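Local coordinates for protein AlkZ (Streptomyces sahachiroi, PDB 5UUJ) that belongs to the AlkZ-like family of DNA glycosylases, proteins related to the helix-turn-helix group, at residues A[309-312]-A[316-319]; A[228-233]-A[287-292]; A[140-145]-A[160-165]. All blocks are in the same frame, centred on the assembly; numbering follows the deposited sequence.

Contact 1 of 3, residues A[309-312]-A[316-319]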
ATOM      1  N   ALA A 309     -12.393  10.304 -12.963  1.00 26.23           N
ATOM      2  CA  ALA A 309     -13.469   9.374 -12.631  1.00 28.44           C
ATOM      3  C   ALA A 309     -13.001   8.325 -11.619  1.00 28.08           C
ATOM      4  O   ALA A 309     -13.810   7.747 -10.894  1.00 25.91           O
ATOM      5  CB  ALA A 309     -13.987   8.697 -13.883  1.00 27.87           C
ATOM      6  N   VAL A 310     -11.692   8.093 -11.574  1.00 20.64           N
ATOM      7  CA  VAL A 310     -11.109   7.107 -10.668  1.00 23.52           C
ATOM      8  C   VAL A 310     -10.556   7.775  -9.411  1.00 24.83           C
ATOM      9  O   VAL A 310     -10.941   7.428  -8.295  1.00 21.53           O
ATOM     10  CB  VAL A 310      -9.980   6.313 -11.357  1.00 18.94           C
ATOM     11  CG1 VAL A 310      -9.394   5.271 -10.408  1.00 24.47           C
ATOM     12  CG2 VAL A 310     -10.497   5.638 -12.619  1.00 21.63           C
ATOM     13  N   SER A 311      -9.648   8.726  -9.608  1.00 34.51           N
ATOM     14  CA  SER A 311      -9.012   9.442  -8.507  1.00 28.97           C
ATOM     15  C   SER A 311      -9.715  10.777  -8.280  1.00 33.15           C
ATOM     16  O   SER A 311      -9.525  11.721  -9.045  1.00 36.21           O
ATOM     17  CB  SER A 311      -7.521   9.656  -8.800  1.00 32.96           C
ATOM     18  OG  SER A 311      -6.881  10.350  -7.743  1.00 41.50           O
ATOM     19  N   ARG A 312     -10.533  10.843  -7.231  1.00 47.72           N
ATOM     20  CA  ARG A 312     -11.363  12.016  -6.961  1.00 51.13           C
ATOM     21  C   ARG A 312     -10.882  12.784  -5.722  1.00 54.35           C
ATOM     22  O   ARG A 312      -9.785  12.541  -5.222  1.00 53.41           O
ATOM     23  CB  ARG A 312     -12.830  11.585  -6.808  1.00 49.14           C
ATOM     24  CG  ARG A 312     -13.503  11.257  -8.138  1.00 50.07           C
ATOM     25  CD  ARG A 312     -14.986  10.962  -7.973  1.00 52.84           C
ATOM     26  NE  ARG A 312     -15.762  11.453  -9.115  1.00 57.33           N
ATOM     27  CZ  ARG A 312     -16.249  10.696 -10.099  1.00 58.14           C
ATOM     28  NH1 ARG A 312     -16.066   9.380 -10.109  1.00 60.15           N
ATOM     29  NH2 ARG A 312     -16.935  11.266 -11.081  1.00 58.36           N
ATOM     30  N   TRP A 316      -9.983   9.947  -2.797  1.00 22.61           N
ATOM     31  CA  TRP A 316     -10.811   8.775  -3.086  1.00 21.11           C
ATOM     32  C   TRP A 316     -10.303   8.060  -4.337  1.00 19.94           C
ATOM     33  O   TRP A 316     -10.174   8.669  -5.397  1.00 20.16           O
ATOM     34  CB  TRP A 316     -12.284   9.160  -3.270  1.00 21.25           C
ATOM     35  CG  TRP A 316     -13.186   7.982  -3.622  1.00 19.98           C
ATOM     36  CD1 TRP A 316     -13.581   7.592  -4.873  1.00 19.21           C
ATOM     37  CD2 TRP A 316     -13.791   7.053  -2.709  1.00 19.67           C
ATOM     38  NE1 TRP A 316     -14.394   6.487  -4.792  1.00 19.18           N
ATOM     39  CE2 TRP A 316     -14.536   6.134  -3.476  1.00 18.71           C
ATOM     40  CE3 TRP A 316     -13.775   6.912  -1.318  1.00 20.35           C
ATOM     41  CZ2 TRP A 316     -15.261   5.090  -2.899  1.00 18.43           C
ATOM     42  CZ3 TRP A 316     -14.498   5.873  -0.746  1.00 20.05           C
ATOM     43  CH2 TRP A 316     -15.229   4.976  -1.537  1.00 19.10           C
ATOM     44  N   ILE A 317     -10.000   6.773  -4.197  1.00 20.14           N
ATOM     45  CA  ILE A 317      -9.617   5.935  -5.329  1.00 22.31           C
ATOM     46  C   ILE A 317     -10.719   4.905  -5.540  1.00 17.63           C
ATOM     47  O   ILE A 317     -10.909   4.016  -4.712  1.00 21.40           O
ATOM     48  CB  ILE A 317      -8.265   5.220  -5.100  1.00 20.99           C
ATOM     49  CG1 ILE A 317      -7.186   6.220  -4.667  1.00 23.12           C
ATOM     50  CG2 ILE A 317      -7.835   4.468  -6.354  1.00 19.42           C
ATOM     51  CD1 ILE A 317      -6.829   7.253  -5.711  1.00 23.53           C
ATOM     52  N   SER A 318     -11.446   5.032  -6.647  1.00 16.73           N
ATOM     53  CA  SER A 318     -12.631   4.213  -6.883  1.00 16.26           C
ATOM     54  C   SER A 318     -12.290   2.756  -7.169  1.00 17.39           C
ATOM     55  O   SER A 318     -11.179   2.446  -7.600  1.00 15.07           O
ATOM     56  CB  SER A 318     -13.440   4.768  -8.058  1.00 16.54           C
ATOM     57  OG  SER A 318     -13.771   6.130  -7.863  1.00 29.93           O
ATOM     58  N   PRO A 319     -13.254   1.851  -6.929  1.00 17.76           N
ATOM     59  CA  PRO A 319     -13.114   0.500  -7.478  1.00 14.69           C
ATOM     60  C   PRO A 319     -13.063   0.580  -8.997  1.00 15.25           C
ATOM     61  O   PRO A 319     -13.719   1.456  -9.560  1.00 15.21           O
ATOM     62  CB  PRO A 319     -14.375  -0.224  -6.988  1.00 15.47           C
ATOM     63  CG  PRO A 319     -14.858   0.581  -5.817  1.00 18.91           C
ATOM     64  CD  PRO A 319     -14.474   1.997  -6.116  1.00 15.72           C
TER

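Contact 2 of 3, residues A[228-233]-A[287-292]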
ATOM      1  N   ASP A 228       9.846   5.923  -6.612  1.00 13.25           N
ATOM      2  CA  ASP A 228       9.882   6.907  -5.537  1.00 13.43           C
ATOM      3  C   ASP A 228       8.549   7.650  -5.439  1.00 13.41           C
ATOM      4  O   ASP A 228       8.222   8.206  -4.392  1.00 13.49           O
ATOM      5  CB  ASP A 228      11.036   7.892  -5.748  1.00 14.24           C
ATOM      6  CG  ASP A 228      11.378   8.681  -4.488  1.00 14.61           C
ATOM      7  OD1 ASP A 228      11.249   8.127  -3.375  1.00 14.24           O
ATOM      8  OD2 ASP A 228      11.788   9.852  -4.610  1.00 15.40           O
ATOM      9  N   ARG A 229       7.777   7.650  -6.523  1.00 13.75           N
ATOM     10  CA  ARG A 229       6.424   8.196  -6.476  1.00 21.69           C
ATOM     11  C   ARG A 229       5.546   7.325  -5.582  1.00 22.22           C
ATOM     12  O   ARG A 229       4.806   7.828  -4.735  1.00 17.54           O
ATOM     13  CB  ARG A 229       5.807   8.292  -7.872  1.00 16.62           C
ATOM     14  CG  ARG A 229       4.384   8.846  -7.847  1.00 23.91           C
ATOM     15  CD  ARG A 229       3.892   9.250  -9.217  1.00 26.96           C
ATOM     16  NE  ARG A 229       3.616   8.087 -10.058  1.00 28.77           N
ATOM     17  CZ  ARG A 229       4.048   7.928 -11.308  1.00 33.72           C
ATOM     18  NH1 ARG A 229       4.794   8.856 -11.897  1.00 36.79           N
ATOM     19  NH2 ARG A 229       3.731   6.826 -11.976  1.00 30.04           N
ATOM     20  N   TRP A 230       5.632   6.014  -5.782  1.00 16.32           N
ATOM     21  CA  TRP A 230       4.938   5.057  -4.928  1.00 18.56           C
ATOM     22  C   TRP A 230       5.429   5.157  -3.485  1.00 17.77           C
ATOM     23  O   TRP A 230       4.631   5.181  -2.550  1.00 14.67           O
ATOM     24  CB  TRP A 230       5.140   3.634  -5.455  1.00 12.01           C
ATOM     25  CG  TRP A 230       4.818   2.572  -4.457  1.00 15.11           C
ATOM     26  CD1 TRP A 230       3.581   2.089  -4.143  1.00 15.18           C
ATOM     27  CD2 TRP A 230       5.750   1.851  -3.641  1.00 11.48           C
ATOM     28  NE1 TRP A 230       3.684   1.115  -3.179  1.00 16.08           N
ATOM     29  CE2 TRP A 230       5.004   0.949  -2.855  1.00 16.61           C
ATOM     30  CE3 TRP A 230       7.141   1.879  -3.499  1.00 11.54           C
ATOM     31  CZ2 TRP A 230       5.601   0.086  -1.939  1.00 13.57           C
ATOM     32  CZ3 TRP A 230       7.733   1.020  -2.591  1.00 14.93           C
ATOM     33  CH2 TRP A 230       6.963   0.135  -1.822  1.00 16.11           C
ATOM     34  N   LEU A 231       6.744   5.236  -3.316  1.00 14.42           N
ATOM     35  CA  LEU A 231       7.347   5.242  -1.990  1.00 14.23           C
ATOM     36  C   LEU A 231       6.992   6.487  -1.185  1.00 14.51           C
ATOM     37  O   LEU A 231       6.556   6.384  -0.040  1.00 14.36           O
ATOM     38  CB  LEU A 231       8.872   5.131  -2.099  1.00 16.16           C
ATOM     39  CG  LEU A 231       9.638   5.048  -0.774  1.00 12.99           C
ATOM     40  CD1 LEU A 231       9.394   3.712  -0.081  1.00 12.17           C
ATOM     41  CD2 LEU A 231      11.124   5.274  -0.998  1.00 15.00           C
ATOM     42  N   SER A 232       7.181   7.662  -1.782  1.00 12.98           N
ATOM     43  CA  SER A 232       7.160   8.904  -1.015  1.00 13.61           C
ATOM     44  C   SER A 232       6.713  10.131  -1.803  1.00 14.30           C
ATOM     45  O   SER A 232       7.004  11.256  -1.404  1.00 17.91           O
ATOM     46  CB  SER A 232       8.554   9.166  -0.452  1.00 13.97           C
ATOM     47  OG  SER A 232       9.456   9.480  -1.496  1.00 14.31           O
ATOM     48  N   LEU A 233       6.002   9.921  -2.907  1.00 18.50           N
ATOM     49  CA  LEU A 233       5.640  11.014  -3.806  1.00 21.64           C
ATOM     50  C   LEU A 233       6.888  11.796  -4.209  1.00 18.89           C
ATOM     51  O   LEU A 233       6.911  13.028  -4.173  1.00 16.47           O
ATOM     52  CB  LEU A 233       4.607  11.944  -3.154  1.00 16.01           C
ATOM     53  CG  LEU A 233       3.272  11.307  -2.757  1.00 25.08           C
ATOM     54  CD1 LEU A 233       2.363  12.336  -2.095  1.00 25.96           C
ATOM     55  CD2 LEU A 233       2.577  10.690  -3.962  1.00 26.79           C
ATOM     56  N   PHE A 287      -8.947   1.676  -3.921  1.00 17.83           N
ATOM     57  CA  PHE A 287      -7.591   1.805  -3.393  1.00 16.49           C
ATOM     58  C   PHE A 287      -6.758   0.545  -3.623  1.00 15.98           C
ATOM     59  O   PHE A 287      -5.966   0.162  -2.765  1.00 16.76           O
ATOM     60  CB  PHE A 287      -7.626   2.111  -1.887  1.00 17.62           C
ATOM     61  CG  PHE A 287      -8.297   3.408  -1.538  1.00 18.96           C
ATOM     62  CD1 PHE A 287      -7.578   4.592  -1.520  1.00 19.27           C
ATOM     63  CD2 PHE A 287      -9.644   3.442  -1.205  1.00 18.48           C
ATOM     64  CE1 PHE A 287      -8.190   5.787  -1.190  1.00 20.21           C
ATOM     65  CE2 PHE A 287     -10.259   4.636  -0.874  1.00 19.32           C
ATOM     66  CZ  PHE A 287      -9.530   5.810  -0.865  1.00 20.20           C
ATOM     67  N   ASP A 288      -6.934  -0.109  -4.765  1.00 18.15           N
ATOM     68  CA  ASP A 288      -6.261  -1.383  -4.976  1.00 17.67           C
ATOM     69  C   ASP A 288      -4.807  -1.201  -5.392  1.00 19.96           C
ATOM     70  O   ASP A 288      -4.471  -0.314  -6.179  1.00 15.39           O
ATOM     71  CB  ASP A 288      -6.988  -2.224  -6.021  1.00 20.83           C
ATOM     72  CG  ASP A 288      -6.492  -3.659  -6.044  1.00 20.31           C
ATOM     73  OD1 ASP A 288      -6.922  -4.442  -5.172  1.00 25.67           O
ATOM     74  OD2 ASP A 288      -5.664  -3.999  -6.915  1.00 18.04           O
ATOM     75  N   GLN A 289      -3.954  -2.065  -4.852  1.00 15.03           N
ATOM     76  CA  GLN A 289      -2.522  -2.018  -5.108  1.00 15.23           C
ATOM     77  C   GLN A 289      -2.165  -2.184  -6.584  1.00 14.52           C
ATOM     78  O   GLN A 289      -1.117  -1.706  -7.017  1.00 14.76           O
ATOM     79  CB  GLN A 289      -1.813  -3.094  -4.284  1.00 17.86           C
ATOM     80  CG  GLN A 289      -1.742  -2.791  -2.794  1.00 16.91           C
ATOM     81  CD  GLN A 289      -0.928  -1.543  -2.486  1.00 18.98           C
ATOM     82  OE1 GLN A 289       0.299  -1.548  -2.576  1.00 22.61           O
ATOM     83  NE2 GLN A 289      -1.614  -0.466  -2.123  1.00 20.10           N
ATOM     84  N   TYR A 290      -3.015  -2.857  -7.355  1.00 13.87           N
ATOM     85  CA  TYR A 290      -2.759  -2.995  -8.788  1.00 18.07           C
ATOM     86  C   TYR A 290      -2.638  -1.611  -9.420  1.00 13.88           C
ATOM     87  O   TYR A 290      -1.855  -1.402 -10.349  1.00 13.73           O
ATOM     88  CB  TYR A 290      -3.861  -3.797  -9.488  1.00 13.02           C
ATOM     89  CG  TYR A 290      -3.608  -3.939 -10.970  1.00 14.52           C
ATOM     90  CD1 TYR A 290      -2.719  -4.891 -11.455  1.00 13.55           C
ATOM     91  CD2 TYR A 290      -4.231  -3.100 -11.885  1.00 15.11           C
ATOM     92  CE1 TYR A 290      -2.467  -5.010 -12.811  1.00 12.82           C
ATOM     93  CE2 TYR A 290      -3.987  -3.213 -13.238  1.00 12.99           C
ATOM     94  CZ  TYR A 290      -3.105  -4.170 -13.697  1.00 18.24           C
ATOM     95  OH  TYR A 290      -2.859  -4.288 -15.046  1.00 18.31           O
ATOM     96  N   LEU A 291      -3.414  -0.672  -8.891  1.00 21.61           N
ATOM     97  CA  LEU A 291      -3.396   0.713  -9.342  1.00 15.04           C
ATOM     98  C   LEU A 291      -2.308   1.525  -8.655  1.00 16.88           C
ATOM     99  O   LEU A 291      -1.563   2.260  -9.307  1.00 15.97           O
ATOM    100  CB  LEU A 291      -4.751   1.370  -9.076  1.00 17.96           C
ATOM    101  CG  LEU A 291      -5.612   1.782 -10.267  1.00 24.21           C
ATOM    102  CD1 LEU A 291      -6.874   2.450  -9.757  1.00 22.48           C
ATOM    103  CD2 LEU A 291      -4.864   2.714 -11.209  1.00 29.48           C
ATOM    104  N   LEU A 292      -2.231   1.402  -7.334  1.00 18.42           N
ATOM    105  CA  LEU A 292      -1.381   2.278  -6.535  1.00 19.99           C
ATOM    106  C   LEU A 292       0.101   1.949  -6.675  1.00 17.11           C
ATOM    107  O   LEU A 292       0.953   2.801  -6.420  1.00 18.28           O
ATOM    108  CB  LEU A 292      -1.782   2.210  -5.060  1.00 19.20           C
ATOM    109  CG  LEU A 292      -3.195   2.685  -4.708  1.00 22.33           C
ATOM    110  CD1 LEU A 292      -3.365   2.706  -3.195  1.00 22.62           C
ATOM    111  CD2 LEU A 292      -3.504   4.054  -5.302  1.00 21.82           C
TER

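Contact 3 of 3, residues A[140-145]-A[160-165]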
ATOM      1  N   GLU A 140      -5.089   8.627  25.722  1.00 30.37           N
ATOM      2  CA  GLU A 140      -4.336   8.078  26.841  1.00 30.96           C
ATOM      3  C   GLU A 140      -2.839   8.317  26.662  1.00 30.67           C
ATOM      4  O   GLU A 140      -2.143   8.659  27.618  1.00 30.72           O
ATOM      5  CB  GLU A 140      -4.620   6.584  26.997  1.00 32.09           C
ATOM      6  CG  GLU A 140      -5.978   6.281  27.610  1.00 30.66           C
ATOM      7  CD  GLU A 140      -6.260   4.794  27.716  1.00 32.75           C
ATOM      8  OE1 GLU A 140      -5.590   4.003  27.019  1.00 30.71           O
ATOM      9  OE2 GLU A 140      -7.153   4.414  28.503  1.00 35.52           O
ATOM     10  N   LEU A 141      -2.349   8.143  25.436  1.00 26.24           N
ATOM     11  CA  LEU A 141      -0.933   8.343  25.145  1.00 25.04           C
ATOM     12  C   LEU A 141      -0.545   9.819  25.254  1.00 25.87           C
ATOM     13  O   LEU A 141       0.502  10.157  25.812  1.00 26.12           O
ATOM     14  CB  LEU A 141      -0.591   7.811  23.751  1.00 23.05           C
ATOM     15  CG  LEU A 141       0.840   8.062  23.258  1.00 21.88           C
ATOM     16  CD1 LEU A 141       1.873   7.490  24.222  1.00 22.16           C
ATOM     17  CD2 LEU A 141       1.036   7.484  21.867  1.00 20.26           C
ATOM     18  N   VAL A 142      -1.390  10.695  24.721  1.00 32.30           N
ATOM     19  CA  VAL A 142      -1.127  12.128  24.762  1.00 29.24           C
ATOM     20  C   VAL A 142      -1.145  12.616  26.206  1.00 32.27           C
ATOM     21  O   VAL A 142      -0.364  13.488  26.580  1.00 31.92           O
ATOM     22  CB  VAL A 142      -2.158  12.917  23.922  1.00 32.94           C
ATOM     23  CG1 VAL A 142      -2.057  14.420  24.188  1.00 35.09           C
ATOM     24  CG2 VAL A 142      -1.955  12.638  22.443  1.00 29.76           C
ATOM     25  N   THR A 143      -2.034  12.041  27.013  1.00 31.20           N
ATOM     26  CA  THR A 143      -2.137  12.404  28.423  1.00 33.47           C
ATOM     27  C   THR A 143      -0.859  12.025  29.168  1.00 33.21           C
ATOM     28  O   THR A 143      -0.388  12.775  30.020  1.00 34.96           O
ATOM     29  CB  THR A 143      -3.352  11.728  29.092  1.00 34.86           C
ATOM     30  OG1 THR A 143      -4.556  12.206  28.481  1.00 35.69           O
ATOM     31  CG2 THR A 143      -3.403  12.029  30.589  1.00 37.58           C
ATOM     32  N   ARG A 144      -0.301  10.861  28.845  1.00 32.67           N
ATOM     33  CA  ARG A 144       0.963  10.432  29.432  1.00 32.57           C
ATOM     34  C   ARG A 144       2.077  11.407  29.062  1.00 33.51           C
ATOM     35  O   ARG A 144       2.887  11.795  29.906  1.00 33.54           O
ATOM     36  CB  ARG A 144       1.333   9.021  28.966  1.00 32.72           C
ATOM     37  CG  ARG A 144       0.547   7.902  29.637  1.00 36.88           C
ATOM     38  CD  ARG A 144       0.906   7.758  31.109  1.00 36.64           C
ATOM     39  NE  ARG A 144       2.348   7.629  31.317  1.00 41.58           N
ATOM     40  CZ  ARG A 144       3.022   6.483  31.255  1.00 38.60           C
ATOM     41  NH1 ARG A 144       2.394   5.346  30.988  1.00 32.33           N
ATOM     42  NH2 ARG A 144       4.333   6.475  31.458  1.00 41.15           N
ATOM     43  N   LEU A 145       2.105  11.798  27.792  1.00 29.15           N
ATOM     44  CA  LEU A 145       3.149  12.674  27.274  1.00 28.59           C
ATOM     45  C   LEU A 145       3.145  14.052  27.934  1.00 30.74           C
ATOM     46  O   LEU A 145       4.190  14.542  28.358  1.00 31.38           O
ATOM     47  CB  LEU A 145       2.999  12.830  25.759  1.00 26.68           C
ATOM     48  CG  LEU A 145       3.374  11.607  24.919  1.00 24.55           C
ATOM     49  CD1 LEU A 145       2.853  11.739  23.489  1.00 23.25           C
ATOM     50  CD2 LEU A 145       4.884  11.395  24.930  1.00 23.91           C
ATOM     51  N   SER A 160      -4.761  17.900  18.336  1.00 61.14           N
ATOM     52  CA  SER A 160      -5.382  18.316  17.081  1.00 61.78           C
ATOM     53  C   SER A 160      -4.626  17.799  15.857  1.00 56.49           C
ATOM     54  O   SER A 160      -5.233  17.525  14.822  1.00 57.67           O
ATOM     55  CB  SER A 160      -5.480  19.843  17.023  1.00 61.64           C
ATOM     56  OG  SER A 160      -4.196  20.440  17.043  1.00 60.75           O
ATOM     57  N   GLY A 161      -3.306  17.662  15.981  1.00 41.85           N
ATOM     58  CA  GLY A 161      -2.464  17.247  14.870  1.00 37.98           C
ATOM     59  C   GLY A 161      -1.709  15.951  15.119  1.00 36.52           C
ATOM     60  O   GLY A 161      -0.602  15.768  14.612  1.00 31.68           O
ATOM     61  N   TRP A 162      -2.306  15.047  15.892  1.00 34.89           N
ATOM     62  CA  TRP A 162      -1.665  13.772  16.198  1.00 37.46           C
ATOM     63  C   TRP A 162      -1.388  12.968  14.930  1.00 34.54           C
ATOM     64  O   TRP A 162      -0.353  12.310  14.815  1.00 26.43           O
ATOM     65  CB  TRP A 162      -2.528  12.937  17.149  1.00 37.13           C
ATOM     66  CG  TRP A 162      -1.869  11.657  17.543  1.00 34.08           C
ATOM     67  CD1 TRP A 162      -2.348  10.394  17.354  1.00 35.28           C
ATOM     68  CD2 TRP A 162      -0.591  11.511  18.175  1.00 36.79           C
ATOM     69  NE1 TRP A 162      -1.453   9.471  17.840  1.00 35.79           N
ATOM     70  CE2 TRP A 162      -0.364  10.131  18.348  1.00 37.15           C
ATOM     71  CE3 TRP A 162       0.383  12.416  18.616  1.00 34.97           C
ATOM     72  CZ2 TRP A 162       0.795   9.633  18.944  1.00 36.21           C
ATOM     73  CZ3 TRP A 162       1.532  11.919  19.207  1.00 37.06           C
ATOM     74  CH2 TRP A 162       1.729  10.541  19.365  1.00 34.09           C
ATOM     75  N   GLY A 163      -2.320  13.033  13.983  1.00 44.16           N
ATOM     76  CA  GLY A 163      -2.217  12.274  12.750  1.00 44.14           C
ATOM     77  C   GLY A 163      -0.954  12.578  11.969  1.00 39.02           C
ATOM     78  O   GLY A 163      -0.412  11.710  11.287  1.00 36.11           O
ATOM     79  N   SER A 164      -0.483  13.816  12.075  1.00 34.05           N
ATOM     80  CA  SER A 164       0.710  14.248  11.360  1.00 32.97           C
ATOM     81  C   SER A 164       1.982  13.968  12.164  1.00 29.84           C
ATOM     82  O   SER A 164       3.004  13.562  11.611  1.00 22.41           O
ATOM     83  CB  SER A 164       0.609  15.739  11.034  1.00 31.44           C
ATOM     84  OG  SER A 164       1.737  16.176  10.299  1.00 39.98           O
ATOM     85  N   VAL A 165       1.908  14.179  13.474  1.00 24.81           N
ATOM     86  CA  VAL A 165       3.074  14.070  14.344  1.00 23.62           C
ATOM     87  C   VAL A 165       3.487  12.617  14.584  1.00 21.84           C
ATOM     88  O   VAL A 165       4.654  12.336  14.847  1.00 20.50           O
ATOM     89  CB  VAL A 165       2.798  14.764  15.704  1.00 28.28           C
ATOM     90  CG1 VAL A 165       3.939  14.539  16.692  1.00 25.42           C
ATOM     91  CG2 VAL A 165       2.578  16.253  15.495  1.00 27.15           C
TER

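Contact 1 of 3, residues A[309-312]-A[316-319]
S311 and I317 face each other as a single antiparallel bridge, a non-hydrogen-bonded pair with CA atoms 4.8 Å apart, flanked by one backbone bond on each side. R312 N gives its hydrogen to W316 O (2.9 Å, 165° at the hydrogen). S318 N donates to V310 O at 3.0 Å (161°). This second oxygen carries more: S318 OG also donates to it, 3.1 Å from V310 O, and the two donors come from opposite faces of the carbonyl plane. The serine can do so because its OG turns back beside its own backbone N (chi1 -55°), which lets one residue grip one acceptor twice. The CA-H of I317 adds a softer contact, with CA 3.6 Å from V310 O. S318 OG in turn receives a weak bond from W316 NE1 at 3.2 Å, linking the exposed indole to the bridge. Side-chain packing is slighter: the I317 CD1 methyl lies 3.7 Å from the S311 OG hydroxyl, and the one apolar pair is V310 CG1 with I317 CG2, 4.4 Å apart. The turn thus joins the end of helix 307-310 to the approach to strand 320-323. V310 also packs on L291 of helix 289-292, on L302 and on F343, and V310 and S318 both lean on V330 of strand 326-334, while P319 touches W331 of that strand.

Contact 2 of 3, residues A[228-233]-A[287-292]
W230 and L292 bring helix 224-232 against the short helix 289-292, and following the first helix along its sequence shows how narrow such a helix-to-helix contact can be. D228 begins the run by tying the helix to itself: its OD1 accepts from S232 OG at 2.9 Å, the hydroxyl lying well out of the carboxylate plane. R229, one residue on, bonds through NH2 with P294 O, just after the second segment in sequence, so it too links the two regions. W230 then makes the direct touch. With CG anti to the backbone N (chi1 163°), the indole swings across the gap and presents the edge of its five-membered ring, with CD1 3.5 Å from L292 O. That oxygen sits near the ring plane, and its partial charge may favour the polarised C-H edge, although no hydrogen bond forms. The side chain of Q289 approaches the same edge. Y215 and V211 of helix 204-219 and Y94 of helix 91-100 pack around the indole. The sequence of helices 204-219, 224-232 and 238-248 followed by strands 252-257 and 260-265 is consistent with a winged helix-turn-helix, in which W230 would belong to the middle helix. Beyond it, S232 N closes on D228 O at 2.9 Å, and L233 leaves the helix with a positive phi. Across the gap, D288 caps helix 289-292, its OD2 accepting from Y290 N at 2.9 Å in an Asx turn, while OD1 forms a salt bridge with R55.

Contact 3 of 3, residues A[140-145]-A[160-165]
W162 meets L141, V142 and L145 in a purely apolar helix-to-helix contact, buried between helix 138-146 and the first turn of helix 162-172, toward one end of the molecule. A single indole fills the space between segments whose closest CA atoms, V142 CA and W162 CA, are 8.7 Å apart. Its benzo ring does the touching. L141 comes closest, with CD2 3.6 Å from W162 CZ2 and 4.0 Å from W162 CH2, its side chain crossing the tryptophan's at about a right angle. One turn on, L145 CD1 lies 4.4 Å from W162 CH2, and V142 CG2 approaches W162 CE3 at 4.5 Å. The indole extends toward helix 138-146 because its CG is anti to the backbone N (chi1 -177°), while G161 holds the N-cap position just behind it. Beyond the pair, L141 and L145 also lean on I130 of helix 117-130, and W162 meets the ring of F187 nearly at right angles. Helices 117-130, 138-146 and 162-172 around a shared hydrophobic centre, followed by short strands 176-177 and 186-188, are consistent with a winged helix-turn-helix.

Contact 2 lies deepest, its centre about 6 Å from the centre of the chain; contact 3 is also buried locally but sits some 24 Å out, and contact 1, at about 16 Å, is partly open to solvent. Contacts 1 and 2 are direct neighbours: I317 O and F287 N, 3.2 Å apart, probably form a hydrogen bond, and L291 CD1 packs against I317 CG2 at 4.1 Å. Contact 3 joins a different group of helices, its nearest atoms about 13 Å from contact 2. Chemistry follows place: backbone bonds dominate the turn of contact 1, whereas a tryptophan spans each helix pair, meeting a carbonyl in contact 2 and aliphatic branches in contact 3.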